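Putative cytoplasmic protein (Salmonella enterica subsp. enterica serovar Typhimurium, PDB 4J32) probably acts as the type VI secretion amidase effector Tae4, a papain-like NlpC/P60 cysteine peptidase that hydrolyses peptidoglycan and is held in complex by the immunity protein Tai4. Local coordinates at residues K129-S134 / P162-V167; Y91-M96 / G138-W143; L24-V29 / S62-A67; H31-V36 / Y52-C57. All blocks are in the same frame, centred on the assembly; numbering follows the deposited sequence.

Contact 2 is fully buried near the centre of the chain, and contact 1 lies at the surface. Contact 3 is partly buried, and contact 4 is buried but further out than contact 2. Contacts 1 and 2 share one antiparallel sheet, with strands 124-131 and 138-143 as neighbours. Contacts 3 and 4 join the helical part, where helices 19-28 and 33-40 follow each other. Contact 2 bridges the two halves and touches all the others. The chemistry follows place: contact 1 has six direct hydrogen bonds and stacked rings, while no hydrogen bond crosses contacts 2, 3 and 4. Contact 4 has several polar bonds within its segments.

Contact 1 of 4, residues K129-S134 / P162-V167; sequences KGHGWS and PFVPEV
H131 and E166 meet beside a classic beta bulge in the antiparallel pair of strands 124-131 and 164-172. E166 and V167 both face K129. K129 O grips the bulge by two bonds, from E166 N at 2.8 Å and from V167 N at 3.1 Å. E166 is thereby turned toward strand 124-131, and its side chain crosses that of H131 at about a right angle. H131 ND1 donates to E166 OE2 over 3.1 Å. The oxygen lies near the imidazole plane, but the donor stands above the carboxylate plane. H131 CG sits between its own N and carbonyl carbon (chi1 61°), which lays the ring alongside V164. V164 CB covers one face, 3.7 Å from the ring centroid, as a CH-pi contact. Just before strand 164-172, F163 stacks face to face on the six-membered ring of W133, with planes 20° apart and centroids separated by 3.9 Å. W133 itself lies past the end of strand 124-131. F163 CB also sits over the five-membered ring. G71 of a neighbouring periplasmic protein chain, probably Tai4, packs on W133. The far end of the phenyl ring reaches G130, where F163 CZ lies 3.4 Å from G130 N.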
loop_
_atom_site.group_PDB
_atom_site.type_symbol
_atom_site.label_atom_id
_atom_site.label_comp_id
_atom_site.label_asym_id
_atom_site.label_seq_id
_atom_site.Cartn_x
_atom_site.Cartn_y
_atom_site.Cartn_z
ATOM N N LYS A 129 11.168 10.857 26.619
ATOM C CA LYS A 129 11.234 9.588 25.910
ATOM C C LYS A 129 10.165 8.694 26.515
ATOM O O LYS A 129 9.924 8.714 27.734
ATOM C CB LYS A 129 12.607 8.936 26.046
ATOM C CG LYS A 129 13.743 9.674 25.303
ATOM C CD LYS A 129 15.080 9.017 25.679
ATOM C CE LYS A 129 16.295 9.676 24.998
ATOM N NZ LYS A 129 17.508 9.712 25.936
ATOM N N GLY A 130 9.518 7.901 25.674
ATOM C CA GLY A 130 8.515 6.983 26.182
ATOM C C GLY A 130 8.036 6.034 25.107
ATOM O O GLY A 130 8.558 6.036 23.976
ATOM N N HIS A 131 6.998 5.280 25.432
ATOM C CA HIS A 131 6.425 4.341 24.473
ATOM C C HIS A 131 5.003 4.695 24.051
ATOM O O HIS A 131 4.302 5.449 24.733
ATOM C CB HIS A 131 6.492 2.915 25.026
ATOM C CG HIS A 131 5.725 2.703 26.298
ATOM N ND1 HIS A 131 6.301 2.822 27.545
ATOM C CD2 HIS A 131 4.440 2.331 26.517
ATOM C CE1 HIS A 131 5.403 2.548 28.475
ATOM N NE2 HIS A 131 4.266 2.238 27.877
ATOM N N GLY A 132 4.569 4.140 22.923
ATOM C CA GLY A 132 3.199 4.344 22.465
ATOM C C GLY A 132 3.085 5.075 21.136
ATOM O O GLY A 132 2.013 5.056 20.518
ATOM N N TRP A 133 4.173 5.692 20.687
ATOM C CA TRP A 133 4.191 6.355 19.378
ATOM C C TRP A 133 4.864 5.491 18.332
ATOM O O TRP A 133 5.865 4.840 18.600
ATOM C CB TRP A 133 4.917 7.696 19.407
ATOM C CG TRP A 133 4.142 8.825 20.010
ATOM C CD1 TRP A 133 2.782 8.921 20.178
ATOM C CD2 TRP A 133 4.701 10.043 20.503
ATOM N NE1 TRP A 133 2.471 10.148 20.744
ATOM C CE2 TRP A 133 3.632 10.845 20.960
ATOM C CE3 TRP A 133 6.011 10.534 20.598
ATOM C CZ2 TRP A 133 3.834 12.122 21.522
ATOM C CZ3 TRP A 133 6.214 11.799 21.163
ATOM C CH2 TRP A 133 5.121 12.579 21.610
ATOM N N SER A 134 4.308 5.530 17.130
ATOM C CA SER A 134 4.709 4.632 16.069
ATOM C C SER A 134 5.775 5.237 15.162
ATOM O O SER A 134 6.278 4.538 14.275
ATOM C CB SER A 134 3.483 4.263 15.251
ATOM O OG SER A 134 2.626 3.437 16.027
ATOM N N PRO A 162 -1.990 8.400 24.315
ATOM C CA PRO A 162 -1.451 7.081 23.980
ATOM C C PRO A 162 0.059 7.002 24.236
ATOM O O PRO A 162 0.598 5.917 24.405
ATOM C CB PRO A 162 -1.791 6.920 22.489
ATOM C CG PRO A 162 -1.871 8.311 21.960
ATOM C CD PRO A 162 -2.262 9.215 23.114
ATOM N N PHE A 163 0.724 8.151 24.287
ATOM C CA PHE A 163 2.131 8.212 24.660
ATOM C C PHE A 163 2.288 8.057 26.180
ATOM O O PHE A 163 1.629 8.765 26.942
ATOM C CB PHE A 163 2.710 9.541 24.215
ATOM C CG PHE A 163 4.182 9.665 24.432
ATOM C CD1 PHE A 163 5.073 8.863 23.725
ATOM C CD2 PHE A 163 4.680 10.592 25.349
ATOM C CE1 PHE A 163 6.440 8.994 23.910
ATOM C CE2 PHE A 163 6.053 10.730 25.545
ATOM C CZ PHE A 163 6.935 9.926 24.824
ATOM N N VAL A 164 3.122 7.106 26.604
ATOM C CA VAL A 164 3.437 6.908 28.035
ATOM C C VAL A 164 4.886 7.345 28.299
ATOM O O VAL A 164 5.819 6.640 27.935
ATOM C CB VAL A 164 3.246 5.451 28.477
ATOM C CG1 VAL A 164 3.631 5.269 29.972
ATOM C CG2 VAL A 164 1.801 4.987 28.227
ATOM N N PRO A 165 5.071 8.525 28.917
ATOM C CA PRO A 165 6.418 9.035 29.198
ATOM C C PRO A 165 7.166 8.112 30.186
ATOM O O PRO A 165 6.599 7.701 31.205
ATOM C CB PRO A 165 6.162 10.413 29.844
ATOM C CG PRO A 165 4.698 10.712 29.612
ATOM C CD PRO A 165 4.002 9.426 29.387
ATOM N N GLU A 166 8.403 7.763 29.841
ATOM C CA GLU A 166 9.271 6.945 30.706
ATOM C C GLU A 166 10.290 7.829 31.441
ATOM O O GLU A 166 10.523 7.664 32.643
ATOM C CB GLU A 166 10.035 5.917 29.860
ATOM C CG GLU A 166 9.191 4.806 29.244
ATOM C CD GLU A 166 9.750 4.343 27.905
ATOM O OE1 GLU A 166 10.548 5.097 27.262
ATOM O OE2 GLU A 166 9.350 3.254 27.465
ATOM N N VAL A 167 10.920 8.744 30.695
ATOM C CA VAL A 167 11.931 9.657 31.264
ATOM C C VAL A 167 11.776 11.066 30.687
ATOM O O VAL A 167 11.611 11.235 29.472
ATOM C CB VAL A 167 13.397 9.190 30.997
ATOM C CG1 VAL A 167 14.391 9.965 31.902
ATOM C CG2 VAL A 167 13.570 7.694 31.176
HETATM O O HOH W 1 11.674 5.427 24.342
#

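Contact 2 of 4, residues Y91-M96 / G138-W143; sequences YRVNDM and GHVTLW
V93 turns CG1 opposite its backbone N (chi1 175°), and this branch reaches strand 138-143. M96, one helical turn later, has the same first torsion (chi1 174°), which brings its CG to the strand. The turn about CB-CG (chi2 54°) and the next bond then lead SD and CE away. V140 answers with CG2, the branch beside its own N. This is helix-on-sheet packing in the core of a papain-like fold: the first turn of helix 93-103 lies against an outer strand of the four-stranded sheet. V93 CG1 comes to 3.5 Å from G138 O and stays 4.3 Å from V140 CG2. M96 CG stands 4.0 Å from V140 CG2, and the two side chains cross at about a right angle. M96 and V140 each have a second deposited conformer, so these last two distances hold for one conformer only. No hydrogen bond joins the segments, and all five touching residues are buried. The start of the helix is also held from outside, since E45 of a neighbouring periplasmic protein chain accepts from V93 N and N94 N.

H139 points away from the helix, to the other side of the strand. Its NE2 is hydrogen-bonded to D150 OD2. Its ring lies beside C57, a layout consistent with the Cys-His-Asp triad of NlpC/P60 enzymes. There H139 CE1 packs against C57 CB, with H139 ND1 near C57 SG.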
loop_
_atom_site.group_PDB
_atom_site.type_symbol
_atom_site.label_atom_id
_atom_site.label_comp_id
_atom_site.label_asym_id
_atom_site.label_seq_id
_atom_site.Cartn_x
_atom_site.Cartn_y
_atom_site.Cartn_z
ATOM N N TYR A 91 17.016 16.369 11.347
ATOM C CA TYR A 91 15.655 15.980 10.963
ATOM C C TYR A 91 15.129 14.714 11.648
ATOM O O TYR A 91 13.981 14.304 11.414
ATOM C CB TYR A 91 15.506 15.925 9.434
ATOM C CG TYR A 91 16.471 14.987 8.710
ATOM C CD1 TYR A 91 16.183 13.636 8.582
ATOM C CD2 TYR A 91 17.662 15.465 8.147
ATOM C CE1 TYR A 91 17.043 12.762 7.896
ATOM C CE2 TYR A 91 18.524 14.607 7.450
ATOM C CZ TYR A 91 18.195 13.261 7.312
ATOM O OH TYR A 91 19.028 12.381 6.662
ATOM N N ARG A 92 15.967 14.097 12.476
ATOM C CA ARG A 92 15.558 12.952 13.299
ATOM C C ARG A 92 15.474 13.340 14.775
ATOM O O ARG A 92 16.387 13.975 15.327
ATOM C CB ARG A 92 16.522 11.772 13.129
ATOM C CG ARG A 92 16.495 11.192 11.718
ATOM C CD ARG A 92 17.474 10.001 11.565
ATOM N NE ARG A 92 17.158 9.285 10.330
ATOM C CZ ARG A 92 17.978 9.114 9.288
ATOM N NH1 ARG A 92 19.236 9.566 9.328
ATOM N NH2 ARG A 92 17.547 8.454 8.211
ATOM N N VAL A 93 14.381 12.926 15.406
ATOM C CA VAL A 93 14.172 13.133 16.837
ATOM C C VAL A 93 15.305 12.528 17.657
ATOM O O VAL A 93 15.872 13.203 18.520
ATOM C CB VAL A 93 12.814 12.560 17.302
ATOM C CG1 VAL A 93 12.688 12.693 18.855
ATOM C CG2 VAL A 93 11.680 13.348 16.597
ATOM N N ASN A 94 15.669 11.282 17.364
ATOM C CA ASN A 94 16.704 10.594 18.122
ATOM C C ASN A 94 18.035 11.367 18.032
ATOM O O ASN A 94 18.800 11.434 19.002
ATOM C CB ASN A 94 16.863 9.145 17.639
ATOM C CG ASN A 94 15.890 8.171 18.327
ATOM O OD1 ASN A 94 15.280 8.496 19.360
ATOM N ND2 ASN A 94 15.777 6.940 17.778
ATOM N N ASP A 95 18.304 11.920 16.846
ATOM C CA ASP A 95 19.534 12.688 16.612
ATOM C C ASP A 95 19.518 13.997 17.383
ATOM O O ASP A 95 20.522 14.372 17.982
ATOM C CB ASP A 95 19.760 12.977 15.115
ATOM C CG ASP A 95 20.354 11.793 14.373
ATOM O OD1 ASP A 95 20.739 10.775 15.021
ATOM O OD2 ASP A 95 20.449 11.878 13.132
ATOM N N MET A 96 18.374 14.661 17.415
ATOM C CA MET A 96 18.272 15.929 18.137
ATOM C C MET A 96 18.478 15.695 19.619
ATOM O O MET A 96 19.200 16.459 20.287
ATOM C CB MET A 96 16.925 16.624 17.897
ATOM C CG MET A 96 16.733 17.897 18.764
ATOM S SD MET A 96 18.056 19.142 18.650
ATOM C CE MET A 96 17.999 19.651 16.932
ATOM N N GLY A 138 10.248 9.543 21.243
ATOM C CA GLY A 138 10.121 10.667 22.157
ATOM C C GLY A 138 9.907 11.968 21.439
ATOM O O GLY A 138 9.586 11.977 20.246
ATOM N N HIS A 139 10.077 13.062 22.179
ATOM C CA HIS A 139 9.778 14.399 21.665
ATOM C C HIS A 139 10.757 15.360 22.336
ATOM O O HIS A 139 11.226 15.089 23.453
ATOM C CB HIS A 139 8.335 14.798 22.013
ATOM C CG HIS A 139 7.802 15.909 21.161
ATOM N ND1 HIS A 139 7.526 15.755 19.819
ATOM C CD2 HIS A 139 7.503 17.197 21.462
ATOM C CE1 HIS A 139 7.075 16.898 19.329
ATOM N NE2 HIS A 139 7.060 17.792 20.307
ATOM N N VAL A 140 11.078 16.442 21.636
ATOM C CA VAL A 140 11.964 17.502 22.144
ATOM C C VAL A 140 11.274 18.821 21.849
ATOM O O VAL A 140 10.858 19.061 20.705
ATOM C CB VAL A 140 13.325 17.595 21.393
ATOM C CG1 VAL A 140 14.337 18.448 22.207
ATOM C CG2 VAL A 140 13.894 16.243 21.047
ATOM N N THR A 141 11.143 19.671 22.867
ATOM C CA THR A 141 10.475 20.969 22.679
ATOM C C THR A 141 10.934 21.972 23.757
ATOM O O THR A 141 11.842 21.671 24.529
ATOM C CB THR A 141 8.919 20.823 22.629
ATOM O OG1 THR A 141 8.319 22.041 22.149
ATOM C CG2 THR A 141 8.353 20.442 23.964
ATOM N N LEU A 142 10.324 23.157 23.780
ATOM C CA LEU A 142 10.586 24.110 24.853
ATOM C C LEU A 142 9.455 24.062 25.860
ATOM O O LEU A 142 8.328 23.667 25.539
ATOM C CB LEU A 142 10.732 25.543 24.308
ATOM C CG LEU A 142 11.824 25.733 23.249
ATOM C CD1 LEU A 142 11.831 27.186 22.869
ATOM C CD2 LEU A 142 13.186 25.329 23.786
ATOM N N TRP A 143 9.783 24.455 27.083
ATOM C CA TRP A 143 8.879 24.398 28.217
ATOM C C TRP A 143 9.069 25.685 29.000
ATOM O O TRP A 143 10.210 26.049 29.343
ATOM C CB TRP A 143 9.226 23.146 29.061
ATOM C CG TRP A 143 8.590 23.084 30.414
ATOM C CD1 TRP A 143 9.179 23.401 31.614
ATOM C CD2 TRP A 143 7.250 22.681 30.720
ATOM N NE1 TRP A 143 8.280 23.203 32.649
ATOM C CE2 TRP A 143 7.096 22.761 32.125
ATOM C CE3 TRP A 143 6.170 22.232 29.945
ATOM C CZ2 TRP A 143 5.896 22.431 32.768
ATOM C CZ3 TRP A 143 4.981 21.905 30.585
ATOM C CH2 TRP A 143 4.860 22.000 31.983
#

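Contact 3 of 4, residues L24-V29 / S62-A67; sequences LAFRKV and SYVLNA
A25 sets its methyl group against three residues of helix 57-67. It meets the ring of Y63, the backbone of V64 and the methyl of A67. The CA atoms of A25 and V64 are 5.4 Å apart, a close approach that small A25 permits. The axes of segments 24-28 and 62-67 approach to 8.5 Å, at an angle of 132°, in one helix-helix interface of the papain-like fold.

The tight part lies on the side of V64, V29 and F26, which are buried. V64 CG2 touches F26 CB at 3.8 Å and comes to the edge of the F26 ring. The F26 side chain goes on to pack on T141 and L142, which ties the helix pair to the sheet. V29 CG1 sits over the centre of the Y63 ring, 3.6 Å from its centroid, in a CH-pi contact. Y63 CG lies anti to its N (chi1 -177°), which carries the ring out to V29. The same ring brings CE2 to 3.2 Å from A25 O.

The other side reaches solvent and buries little: K28 and A67 are exposed and touch with few atoms. K28 lays CB 3.6 Å from Y63 OH, then bends away, and its NZ bonds a 2-ethoxyethanol molecule, probably from the crystallisation liquor. A67 ends the contact here with its CB 3.8 Å from A25 CB.

With no hydrogen bond across it, the contact rests on apolar fit and a CH-pi contact; the charged end of K28 turns away from it.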
loop_
_atom_site.group_PDB
_atom_site.type_symbol
_atom_site.label_atom_id
_atom_site.label_comp_id
_atom_site.label_asym_id
_atom_site.label_seq_id
_atom_site.Cartn_x
_atom_site.Cartn_y
_atom_site.Cartn_z
ATOM N N LEU A 24 10.900 32.901 21.515
ATOM C CA LEU A 24 10.567 33.720 20.359
ATOM C C LEU A 24 10.868 32.980 19.050
ATOM O O LEU A 24 10.063 32.985 18.107
ATOM C CB LEU A 24 11.378 35.036 20.425
ATOM C CG LEU A 24 11.287 36.091 19.337
ATOM C CD1 LEU A 24 11.872 37.394 19.915
ATOM C CD2 LEU A 24 12.004 35.701 18.034
ATOM N N ALA A 25 12.049 32.400 18.953
ATOM C CA ALA A 25 12.447 31.747 17.693
ATOM C C ALA A 25 11.527 30.537 17.400
ATOM O O ALA A 25 11.079 30.334 16.275
ATOM C CB ALA A 25 13.908 31.290 17.774
ATOM N N PHE A 26 11.225 29.768 18.438
ATOM C CA PHE A 26 10.336 28.596 18.278
ATOM C C PHE A 26 8.994 28.987 17.654
ATOM O O PHE A 26 8.495 28.295 16.754
ATOM C CB PHE A 26 10.117 27.875 19.609
ATOM C CG PHE A 26 9.475 26.491 19.444
ATOM C CD1 PHE A 26 10.260 25.343 19.438
ATOM C CD2 PHE A 26 8.094 26.379 19.229
ATOM C CE1 PHE A 26 9.676 24.065 19.270
ATOM C CE2 PHE A 26 7.492 25.102 19.046
ATOM C CZ PHE A 26 8.293 23.967 19.057
ATOM N N ARG A 27 8.405 30.084 18.129
ATOM C CA ARG A 27 7.145 30.563 17.599
ATOM C C ARG A 27 7.170 30.772 16.084
ATOM O O ARG A 27 6.176 30.487 15.407
ATOM C CB ARG A 27 6.725 31.856 18.315
ATOM C CG ARG A 27 5.346 32.366 17.924
ATOM C CD ARG A 27 5.007 33.662 18.643
ATOM N NE ARG A 27 4.855 33.475 20.077
ATOM C CZ ARG A 27 5.645 34.027 20.997
ATOM N NH1 ARG A 27 6.644 34.833 20.631
ATOM N NH2 ARG A 27 5.396 33.817 22.276
ATOM N N LYS A 28 8.303 31.235 15.545
ATOM C CA LYS A 28 8.407 31.513 14.101
ATOM C C LYS A 28 8.176 30.255 13.267
ATOM O O LYS A 28 7.787 30.342 12.103
ATOM C CB LYS A 28 9.767 32.106 13.724
ATOM C CG LYS A 28 10.229 33.331 14.557
ATOM C CD LYS A 28 9.172 34.405 14.776
ATOM C CE LYS A 28 8.883 35.225 13.537
ATOM N NZ LYS A 28 7.979 36.388 13.891
ATOM N N VAL A 29 8.447 29.104 13.869
ATOM C CA VAL A 29 8.285 27.820 13.173
ATOM C C VAL A 29 7.243 26.898 13.807
ATOM O O VAL A 29 7.208 25.706 13.493
ATOM C CB VAL A 29 9.662 27.086 12.990
ATOM C CG1 VAL A 29 10.558 27.865 12.023
ATOM C CG2 VAL A 29 10.376 26.861 14.352
ATOM N N SER A 62 16.154 22.683 15.784
ATOM C CA SER A 62 17.318 23.156 15.030
ATOM C C SER A 62 17.225 24.662 14.731
ATOM O O SER A 62 18.203 25.406 14.871
ATOM C CB SER A 62 17.469 22.368 13.722
ATOM O OG SER A 62 17.742 21.001 13.995
ATOM N N TYR A 63 16.045 25.098 14.307
ATOM C CA TYR A 63 15.812 26.519 14.064
ATOM C C TYR A 63 16.124 27.347 15.328
ATOM O O TYR A 63 16.826 28.355 15.249
ATOM C CB TYR A 63 14.370 26.737 13.589
ATOM C CG TYR A 63 14.032 28.178 13.246
ATOM C CD1 TYR A 63 14.178 28.649 11.939
ATOM C CD2 TYR A 63 13.531 29.052 14.222
ATOM C CE1 TYR A 63 13.845 29.964 11.614
ATOM C CE2 TYR A 63 13.199 30.381 13.910
ATOM C CZ TYR A 63 13.364 30.826 12.610
ATOM O OH TYR A 63 13.032 32.122 12.256
ATOM N N VAL A 64 15.617 26.912 16.481
ATOM C CA VAL A 64 15.902 27.579 17.766
ATOM C C VAL A 64 17.409 27.736 17.995
ATOM O O VAL A 64 17.903 28.829 18.306
ATOM C CB VAL A 64 15.250 26.795 18.949
ATOM C CG1 VAL A 64 15.808 27.268 20.332
ATOM C CG2 VAL A 64 13.715 26.890 18.881
ATOM N N LEU A 65 18.143 26.643 17.852
ATOM C CA LEU A 65 19.594 26.690 18.086
ATOM C C LEU A 65 20.288 27.621 17.079
ATOM O O LEU A 65 21.127 28.467 17.446
ATOM C CB LEU A 65 20.183 25.277 18.014
ATOM C CG LEU A 65 19.639 24.325 19.104
ATOM C CD1 LEU A 65 19.965 22.888 18.733
ATOM C CD2 LEU A 65 20.222 24.685 20.473
ATOM N N ASN A 66 19.923 27.484 15.814
ATOM C CA ASN A 66 20.510 28.332 14.770
ATOM C C ASN A 66 20.194 29.789 14.991
ATOM O O ASN A 66 21.052 30.641 14.773
ATOM C CB ASN A 66 20.073 27.886 13.371
ATOM C CG ASN A 66 20.706 26.572 12.972
ATOM O OD1 ASN A 66 21.835 26.287 13.351
ATOM N ND2 ASN A 66 19.974 25.757 12.223
ATOM N N ALA A 67 18.993 30.073 15.486
ATOM C CA ALA A 67 18.528 31.464 15.625
ATOM C C ALA A 67 19.029 32.223 16.842
ATOM O O ALA A 67 19.030 33.468 16.846
ATOM C CB ALA A 67 17.005 31.521 15.550
#

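Contact 4 of 4, residues H31-V36 / Y52-C57; sequences HSVADV and YFQNAC
V33 projects from the first turn of helix 33-40 onto the loop that leads into helix 57-67. Its CB lies 3.8 Å from Q54 O. The side chain then splits. CG1, between the backbone N and the carbonyl carbon (chi1 66°), comes to 3.7 Å from Q54 O and also meets Q54 NE2. CG2 is 3.8 Å from F53 O. On its other contact, V33 CG2 is 4.1 Å from A56 CB. V36, a turn further on, adds CG2 at 4.3 Å from the same methyl, A56 CB.

No hydrogen bond crosses; several lie within the segments. Q54 folds back so that NE2 donates to F53 O over 2.8 Å, from above the carbonyl plane. N55 OD1 accepts from C57 N, a capping bond ahead of helix 57-67. S32 is the N-cap of helix 33-40, with OG accepting from D35 N. C57 at the head of its helix fits the place of the nucleophile in papain-like peptidases.

Helix and loop therefore meet through methyl groups and the backbone oxygens of F53 and Q54. The chemistry implies that the two are joined by van der Waals contact, while the capping and side-chain bonds stay within each segment.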
loop_
_atom_site.group_PDB
_atom_site.type_symbol
_atom_site.label_atom_id
_atom_site.label_comp_id
_atom_site.label_asym_id
_atom_site.label_seq_id
_atom_site.Cartn_x
_atom_site.Cartn_y
_atom_site.Cartn_z
ATOM N N HIS A 31 4.359 26.024 13.239
ATOM C CA HIS A 31 3.329 25.897 12.214
ATOM C C HIS A 31 3.376 24.500 11.627
ATOM O O HIS A 31 4.189 23.679 12.063
ATOM C CB HIS A 31 3.554 26.937 11.110
ATOM C CG HIS A 31 3.581 28.333 11.633
ATOM N ND1 HIS A 31 2.435 28.998 12.009
ATOM C CD2 HIS A 31 4.614 29.162 11.918
ATOM C CE1 HIS A 31 2.756 30.200 12.459
ATOM N NE2 HIS A 31 4.072 30.321 12.420
ATOM N N SER A 32 2.496 24.239 10.651
ATOM C CA SER A 32 2.493 22.949 9.944
ATOM C C SER A 32 3.875 22.684 9.358
ATOM O O SER A 32 4.598 23.623 9.032
ATOM C CB SER A 32 1.435 22.920 8.840
ATOM O OG SER A 32 1.804 23.722 7.716
ATOM N N VAL A 33 4.236 21.414 9.204
ATOM C CA VAL A 33 5.504 21.076 8.556
ATOM C C VAL A 33 5.630 21.723 7.150
ATOM O O VAL A 33 6.717 22.220 6.806
ATOM C CB VAL A 33 5.761 19.523 8.546
ATOM C CG1 VAL A 33 4.743 18.788 7.667
ATOM C CG2 VAL A 33 7.177 19.209 8.110
ATOM N N ALA A 34 4.536 21.766 6.372
ATOM C CA ALA A 34 4.553 22.452 5.071
ATOM C C ALA A 34 4.989 23.911 5.239
ATOM O O ALA A 34 5.855 24.396 4.506
ATOM C CB ALA A 34 3.195 22.376 4.342
ATOM N N ASP A 35 4.409 24.595 6.225
ATOM C CA ASP A 35 4.731 26.000 6.460
ATOM C C ASP A 35 6.184 26.181 6.938
ATOM O O ASP A 35 6.862 27.125 6.525
ATOM C CB ASP A 35 3.727 26.647 7.424
ATOM C CG ASP A 35 2.376 26.952 6.766
ATOM O OD1 ASP A 35 2.240 26.896 5.522
ATOM O OD2 ASP A 35 1.427 27.264 7.504
ATOM N N VAL A 36 6.650 25.279 7.799
ATOM C CA VAL A 36 8.042 25.255 8.263
ATOM C C VAL A 36 9.003 25.177 7.075
ATOM O O VAL A 36 10.013 25.891 7.033
ATOM C CB VAL A 36 8.282 24.077 9.236
ATOM C CG1 VAL A 36 9.774 23.944 9.609
ATOM C CG2 VAL A 36 7.445 24.276 10.504
ATOM N N TYR A 52 9.433 14.073 2.232
ATOM C CA TYR A 52 10.384 13.211 2.950
ATOM C C TYR A 52 10.387 13.488 4.438
ATOM O O TYR A 52 10.637 12.578 5.227
ATOM C CB TYR A 52 11.814 13.409 2.443
ATOM C CG TYR A 52 11.984 13.065 0.990
ATOM C CD1 TYR A 52 12.378 11.790 0.608
ATOM C CD2 TYR A 52 11.764 14.027 -0.003
ATOM C CE1 TYR A 52 12.528 11.459 -0.745
ATOM C CE2 TYR A 52 11.913 13.709 -1.358
ATOM C CZ TYR A 52 12.300 12.417 -1.708
ATOM O OH TYR A 52 12.470 12.099 -3.037
ATOM N N PHE A 53 10.180 14.750 4.823
ATOM C CA PHE A 53 10.114 15.084 6.254
ATOM C C PHE A 53 8.679 15.444 6.562
ATOM O O PHE A 53 8.088 16.257 5.846
ATOM C CB PHE A 53 10.972 16.305 6.592
ATOM C CG PHE A 53 12.440 16.160 6.249
ATOM C CD1 PHE A 53 13.041 14.903 6.133
ATOM C CD2 PHE A 53 13.228 17.313 6.116
ATOM C CE1 PHE A 53 14.407 14.778 5.845
ATOM C CE2 PHE A 53 14.596 17.204 5.826
ATOM C CZ PHE A 53 15.179 15.940 5.680
ATOM N N GLN A 54 8.142 14.834 7.622
ATOM C CA GLN A 54 6.782 15.115 8.087
ATOM C C GLN A 54 6.742 15.485 9.573
ATOM O O GLN A 54 5.761 16.079 10.037
ATOM C CB GLN A 54 5.876 13.887 7.834
ATOM C CG GLN A 54 5.701 13.541 6.355
ATOM C CD GLN A 54 4.826 14.570 5.618
ATOM O OE1 GLN A 54 3.619 14.457 5.599
ATOM N NE2 GLN A 54 5.449 15.597 5.055
ATOM N N ASN A 55 7.779 15.099 10.313
ATOM C CA ASN A 55 7.875 15.425 11.751
ATOM C C ASN A 55 8.741 16.677 11.932
ATOM O O ASN A 55 9.964 16.615 11.800
ATOM C CB ASN A 55 8.445 14.265 12.577
ATOM C CG ASN A 55 8.380 14.545 14.090
ATOM O OD1 ASN A 55 7.989 15.648 14.509
ATOM N ND2 ASN A 55 8.735 13.553 14.903
ATOM N N ALA A 56 8.086 17.802 12.200
ATOM C CA ALA A 56 8.808 19.090 12.311
ATOM C C ALA A 56 9.568 19.270 13.622
ATOM O O ALA A 56 10.411 20.179 13.731
ATOM C CB ALA A 56 7.851 20.264 12.056
ATOM N N CYS A 57 9.304 18.393 14.591
ATOM C CA CYS A 57 9.905 18.480 15.925
ATOM C C CYS A 57 11.423 18.829 15.903
ATOM O O CYS A 57 11.811 19.883 16.423
ATOM C CB CYS A 57 9.590 17.228 16.758
ATOM S SG CYS A 57 10.689 17.056 18.191
#